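Long-range contact in GTP cyclohydrolase 1 type 2 homolog (Staphylococcus aureus subsp. aureus, PDB 3LNL), which is of unknown function but binds a pair of zinc ions and assembles into a hollow, toroid-shaped hexamer of the NIF3 family: residues Leu105-Ala117 and Thr237-Asp249. The protein carries 2 engineered substitutions. Sequence-based numbering, arbitrary orientation.
Sequences LDVNPHGVNMMLA and TSLYGLGVMAEVD. Unlike the reference sequence in segment 105-117: His110 (reference Tyr). With ZN (zinc ion), chain G.
Val107 sits over Gly241, where the facing chain presents bare backbone, and shows how the residue just after a metal-binding aspartate can dock. Gly241 N donates to Val107 O (3.0 Å, 156° at the hydrogen) in the carbonyl plane, on a lone pair. The two valine methyls spread along the chain to either side of Gly241: CG2 meets Tyr240 CB, while CG1, anti to the carbonyl carbon (chi1 -55°), reaches Leu242 CB at 4.0 Å. Asn108 ND2 comes to the edge of the Tyr240 ring, in its plane, 3.5 Å from CE2, and Pro109 CD approaches the same atom obliquely; water 2 joins the amide to Tyr240 OH. On the helix 112-119 side, Val244 CG2 lies against Asn113 CB and Ala117 CB, 4.0 Å from each, and Asn113 OD1 accepts from Gly287 N. Between the Val107 and Val244 contacts, water 1 lies 2.7 Å from Asp106 O and 2.9 Å from Gly241 O and accepts from Gly243 N. Asp106 chelates zinc through both carboxylate oxygens, with His68 and Glu333 completing the protein ligands. Its backbone is thus tied through water to the chain returning from the PII-like domain, which probably helps position the zinc ligand.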
loop_
_atom_site.group_PDB
_atom_site.type_symbol
_atom_site.label_atom_id
_atom_site.label_comp_id
_atom_site.label_asym_id
_atom_site.label_seq_id
_atom_site.Cartn_x
_atom_site.Cartn_y
_atom_site.Cartn_z
ATOM N N LEU B 105 24.704 -2.548 16.431
ATOM C CA LEU B 105 25.693 -3.511 16.916
ATOM C C LEU B 105 25.658 -4.826 16.133
ATOM O O LEU B 105 26.691 -5.471 16.024
ATOM C CB LEU B 105 25.490 -3.759 18.415
ATOM C CG LEU B 105 26.630 -4.446 19.147
ATOM C CD1 LEU B 105 27.851 -3.513 19.299
ATOM C CD2 LEU B 105 26.048 -4.910 20.527
ATOM N N ASP B 106 24.492 -5.213 15.587
ATOM C CA ASP B 106 24.393 -6.406 14.712
ATOM C C ASP B 106 25.216 -6.261 13.442
ATOM O O ASP B 106 25.690 -7.265 12.904
ATOM C CB ASP B 106 22.932 -6.748 14.340
ATOM C CG ASP B 106 22.166 -7.356 15.513
ATOM O OD1 ASP B 106 22.754 -8.299 16.119
ATOM O OD2 ASP B 106 21.010 -6.905 15.813
ATOM N N VAL B 107 25.385 -5.025 12.966
ATOM C CA VAL B 107 26.043 -4.783 11.694
ATOM C C VAL B 107 27.456 -4.208 11.814
ATOM O O VAL B 107 28.149 -3.984 10.818
ATOM C CB VAL B 107 25.216 -3.868 10.788
ATOM C CG1 VAL B 107 23.768 -4.441 10.574
ATOM C CG2 VAL B 107 25.251 -2.381 11.297
ATOM N N ASN B 108 27.925 -4.038 13.035
ATOM C CA ASN B 108 29.230 -3.441 13.266
ATOM C C ASN B 108 30.370 -4.452 13.036
ATOM O O ASN B 108 30.263 -5.612 13.482
ATOM C CB ASN B 108 29.286 -2.966 14.697
ATOM C CG ASN B 108 30.451 -2.063 14.938
ATOM O OD1 ASN B 108 31.526 -2.520 15.359
ATOM N ND2 ASN B 108 30.261 -0.763 14.630
ATOM N N PRO B 109 31.477 -4.011 12.404
ATOM C CA PRO B 109 32.621 -4.928 12.234
ATOM C C PRO B 109 33.136 -5.548 13.519
ATOM O O PRO B 109 33.759 -6.600 13.461
ATOM C CB PRO B 109 33.725 -4.047 11.635
ATOM C CG PRO B 109 33.042 -2.768 11.129
ATOM C CD PRO B 109 31.797 -2.623 11.990
ATOM N N HIS B 110 32.856 -4.940 14.676
ATOM C CA HIS B 110 33.236 -5.547 15.960
ATOM C C HIS B 110 32.041 -5.986 16.776
ATOM O O HIS B 110 32.156 -6.247 17.969
ATOM C CB HIS B 110 34.096 -4.570 16.758
ATOM C CG HIS B 110 35.281 -4.104 15.995
ATOM N ND1 HIS B 110 36.378 -4.907 15.774
ATOM C CD2 HIS B 110 35.522 -2.939 15.342
ATOM C CE1 HIS B 110 37.264 -4.247 15.035
ATOM N NE2 HIS B 110 36.764 -3.050 14.760
ATOM N N GLY B 111 30.893 -6.051 16.113
ATOM C CA GLY B 111 29.586 -6.286 16.763
ATOM C C GLY B 111 29.194 -7.738 17.009
ATOM O O GLY B 111 30.059 -8.567 17.126
ATOM N N VAL B 112 27.880 -8.027 17.091
ATOM C CA VAL B 112 27.369 -9.315 17.585
ATOM C C VAL B 112 27.947 -10.549 16.814
ATOM O O VAL B 112 28.333 -11.586 17.397
ATOM C CB VAL B 112 25.804 -9.329 17.529
ATOM C CG1 VAL B 112 25.213 -10.670 17.930
ATOM C CG2 VAL B 112 25.242 -8.197 18.422
ATOM N N ASN B 113 28.030 -10.410 15.516
ATOM C CA ASN B 113 28.471 -11.510 14.661
ATOM C C ASN B 113 29.951 -11.750 14.633
ATOM O O ASN B 113 30.361 -12.907 14.679
ATOM C CB ASN B 113 27.825 -11.386 13.299
ATOM C CG ASN B 113 26.320 -11.451 13.432
ATOM O OD1 ASN B 113 25.820 -12.393 14.017
ATOM N ND2 ASN B 113 25.611 -10.392 13.013
ATOM N N MET B 114 30.747 -10.679 14.724
ATOM C CA MET B 114 32.194 -10.837 14.992
ATOM C C MET B 114 32.382 -11.532 16.331
ATOM O O MET B 114 33.205 -12.439 16.426
ATOM C CB MET B 114 32.914 -9.500 14.945
ATOM C CG MET B 114 34.329 -9.501 15.509
ATOM S SD MET B 114 35.373 -10.512 14.455
ATOM C CE MET B 114 35.528 -9.468 13.007
ATOM N N MET B 115 31.630 -11.109 17.363
ATOM C CA MET B 115 31.706 -11.730 18.690
ATOM C C MET B 115 31.348 -13.204 18.679
ATOM O O MET B 115 32.056 -14.032 19.275
ATOM C CB MET B 115 30.784 -11.011 19.671
ATOM C CG MET B 115 31.264 -9.601 20.018
ATOM S SD MET B 115 29.955 -8.733 20.818
ATOM C CE MET B 115 30.553 -7.013 20.808
ATOM N N LEU B 116 30.266 -13.540 18.000
ATOM C CA LEU B 116 29.883 -14.939 17.831
ATOM C C LEU B 116 30.974 -15.768 17.148
ATOM O O LEU B 116 31.373 -16.811 17.647
ATOM C CB LEU B 116 28.541 -15.048 17.081
ATOM C CG LEU B 116 27.334 -14.732 17.961
ATOM C CD1 LEU B 116 26.087 -14.519 17.051
ATOM C CD2 LEU B 116 27.102 -15.837 19.060
ATOM N N ALA B 117 31.508 -15.269 16.037
ATOM C CA ALA B 117 32.557 -15.973 15.306
ATOM C C ALA B 117 33.807 -16.200 16.155
ATOM O O ALA B 117 34.367 -17.317 16.189
ATOM C CB ALA B 117 32.908 -15.221 13.995
ATOM N N THR B 237 30.766 0.585 -0.978
ATOM C CA THR B 237 30.455 -0.503 -0.101
ATOM C C THR B 237 30.885 -0.153 1.300
ATOM O O THR B 237 32.009 0.248 1.528
ATOM C CB THR B 237 31.133 -1.792 -0.561
ATOM O OG1 THR B 237 30.755 -2.022 -1.921
ATOM C CG2 THR B 237 30.694 -2.963 0.310
ATOM N N SER B 238 29.960 -0.293 2.237
ATOM C CA SER B 238 30.191 0.101 3.601
ATOM C C SER B 238 31.038 -0.966 4.288
ATOM O O SER B 238 31.063 -2.112 3.867
ATOM C CB SER B 238 28.840 0.135 4.349
ATOM O OG SER B 238 29.056 0.540 5.668
ATOM N N LEU B 239 31.615 -0.592 5.413
ATOM C CA LEU B 239 32.228 -1.540 6.313
ATOM C C LEU B 239 31.203 -2.259 7.203
ATOM O O LEU B 239 31.553 -3.243 7.841
ATOM C CB LEU B 239 33.309 -0.842 7.163
ATOM C CG LEU B 239 34.504 -0.317 6.343
ATOM C CD1 LEU B 239 35.487 0.340 7.268
ATOM C CD2 LEU B 239 35.205 -1.395 5.525
ATOM N N TYR B 240 29.979 -1.724 7.248
ATOM C CA TYR B 240 28.879 -2.235 8.055
ATOM C C TYR B 240 28.040 -3.209 7.232
ATOM O O TYR B 240 27.790 -3.002 6.055
ATOM C CB TYR B 240 28.018 -1.066 8.639
ATOM C CG TYR B 240 28.880 -0.051 9.403
ATOM C CD1 TYR B 240 29.410 1.099 8.770
ATOM C CD2 TYR B 240 29.212 -0.269 10.730
ATOM C CE1 TYR B 240 30.244 1.995 9.468
ATOM C CE2 TYR B 240 30.041 0.579 11.404
ATOM C CZ TYR B 240 30.562 1.712 10.771
ATOM O OH TYR B 240 31.373 2.529 11.515
ATOM N N GLY B 241 27.602 -4.293 7.870
ATOM C CA GLY B 241 26.720 -5.247 7.221
ATOM C C GLY B 241 26.242 -6.282 8.207
ATOM O O GLY B 241 26.928 -6.564 9.197
ATOM N N LEU B 242 25.056 -6.842 7.937
ATOM C CA LEU B 242 24.432 -7.874 8.762
ATOM C C LEU B 242 24.969 -9.291 8.487
ATOM O O LEU B 242 24.655 -9.919 7.455
ATOM C CB LEU B 242 22.904 -7.845 8.615
ATOM C CG LEU B 242 22.208 -8.845 9.531
ATOM C CD1 LEU B 242 22.334 -8.383 11.010
ATOM C CD2 LEU B 242 20.759 -9.042 9.134
ATOM N N GLY B 243 25.788 -9.749 9.424
ATOM C CA GLY B 243 26.368 -11.063 9.410
ATOM C C GLY B 243 27.860 -10.999 9.164
ATOM O O GLY B 243 28.410 -9.972 8.764
ATOM N N VAL B 244 28.502 -12.132 9.420
ATOM C CA VAL B 244 29.868 -12.392 9.008
ATOM C C VAL B 244 29.973 -13.716 8.283
ATOM O O VAL B 244 29.175 -14.655 8.517
ATOM C CB VAL B 244 30.861 -12.420 10.216
ATOM C CG1 VAL B 244 30.978 -10.992 10.838
ATOM C CG2 VAL B 244 30.507 -13.522 11.261
ATOM N N MET B 245 30.995 -13.816 7.429
ATOM C CA MET B 245 31.432 -15.098 6.882
ATOM C C MET B 245 32.740 -15.379 7.551
ATOM O O MET B 245 33.563 -14.482 7.661
ATOM C CB MET B 245 31.637 -15.063 5.340
ATOM C CG MET B 245 31.839 -16.454 4.709
ATOM S SD MET B 245 30.262 -17.396 4.539
ATOM C CE MET B 245 29.427 -16.387 3.261
ATOM N N ALA B 246 32.972 -16.631 7.941
ATOM C CA ALA B 246 34.227 -17.036 8.523
ATOM C C ALA B 246 34.480 -18.518 8.190
ATOM O O ALA B 246 33.669 -19.146 7.504
ATOM C CB ALA B 246 34.166 -16.831 10.019
ATOM N N GLU B 247 35.602 -19.056 8.668
ATOM C CA GLU B 247 35.934 -20.467 8.458
ATOM C C GLU B 247 36.426 -21.146 9.716
ATOM O O GLU B 247 36.985 -20.499 10.631
ATOM C CB GLU B 247 36.961 -20.717 7.319
ATOM C CG GLU B 247 37.444 -19.578 6.572
ATOM C CD GLU B 247 38.622 -19.945 5.682
ATOM O OE1 GLU B 247 38.448 -20.700 4.689
ATOM O OE2 GLU B 247 39.747 -19.550 6.027
ATOM N N VAL B 248 36.212 -22.457 9.754
ATOM C CA VAL B 248 36.809 -23.296 10.788
ATOM C C VAL B 248 38.244 -23.467 10.396
ATOM O O VAL B 248 38.592 -23.306 9.207
ATOM C CB VAL B 248 36.102 -24.648 10.964
ATOM C CG1 VAL B 248 34.779 -24.415 11.661
ATOM C CG2 VAL B 248 35.881 -25.359 9.623
ATOM N N ASP B 249 39.079 -23.668 11.418
ATOM C CA ASP B 249 40.504 -23.919 11.235
ATOM C C ASP B 249 40.696 -25.096 10.305
ATOM O O ASP B 249 41.469 -25.022 9.336
ATOM C CB ASP B 249 41.152 -24.282 12.582
ATOM C CG ASP B 249 41.345 -23.074 13.489
ATOM O OD1 ASP B 249 41.365 -23.235 14.739
ATOM O OD2 ASP B 249 41.492 -21.951 12.945
HETATM ZN ZN ZN G . 20.905 -8.733 17.230
HETATM O O HOH W 1 27.613 -8.325 11.420
HETATM O O HOH W 2 32.641 1.088 13.423
HETATM O O HOH W 3 18.897 -8.454 17.730
HETATM O O HOH W 4 19.847 -9.967 15.759
#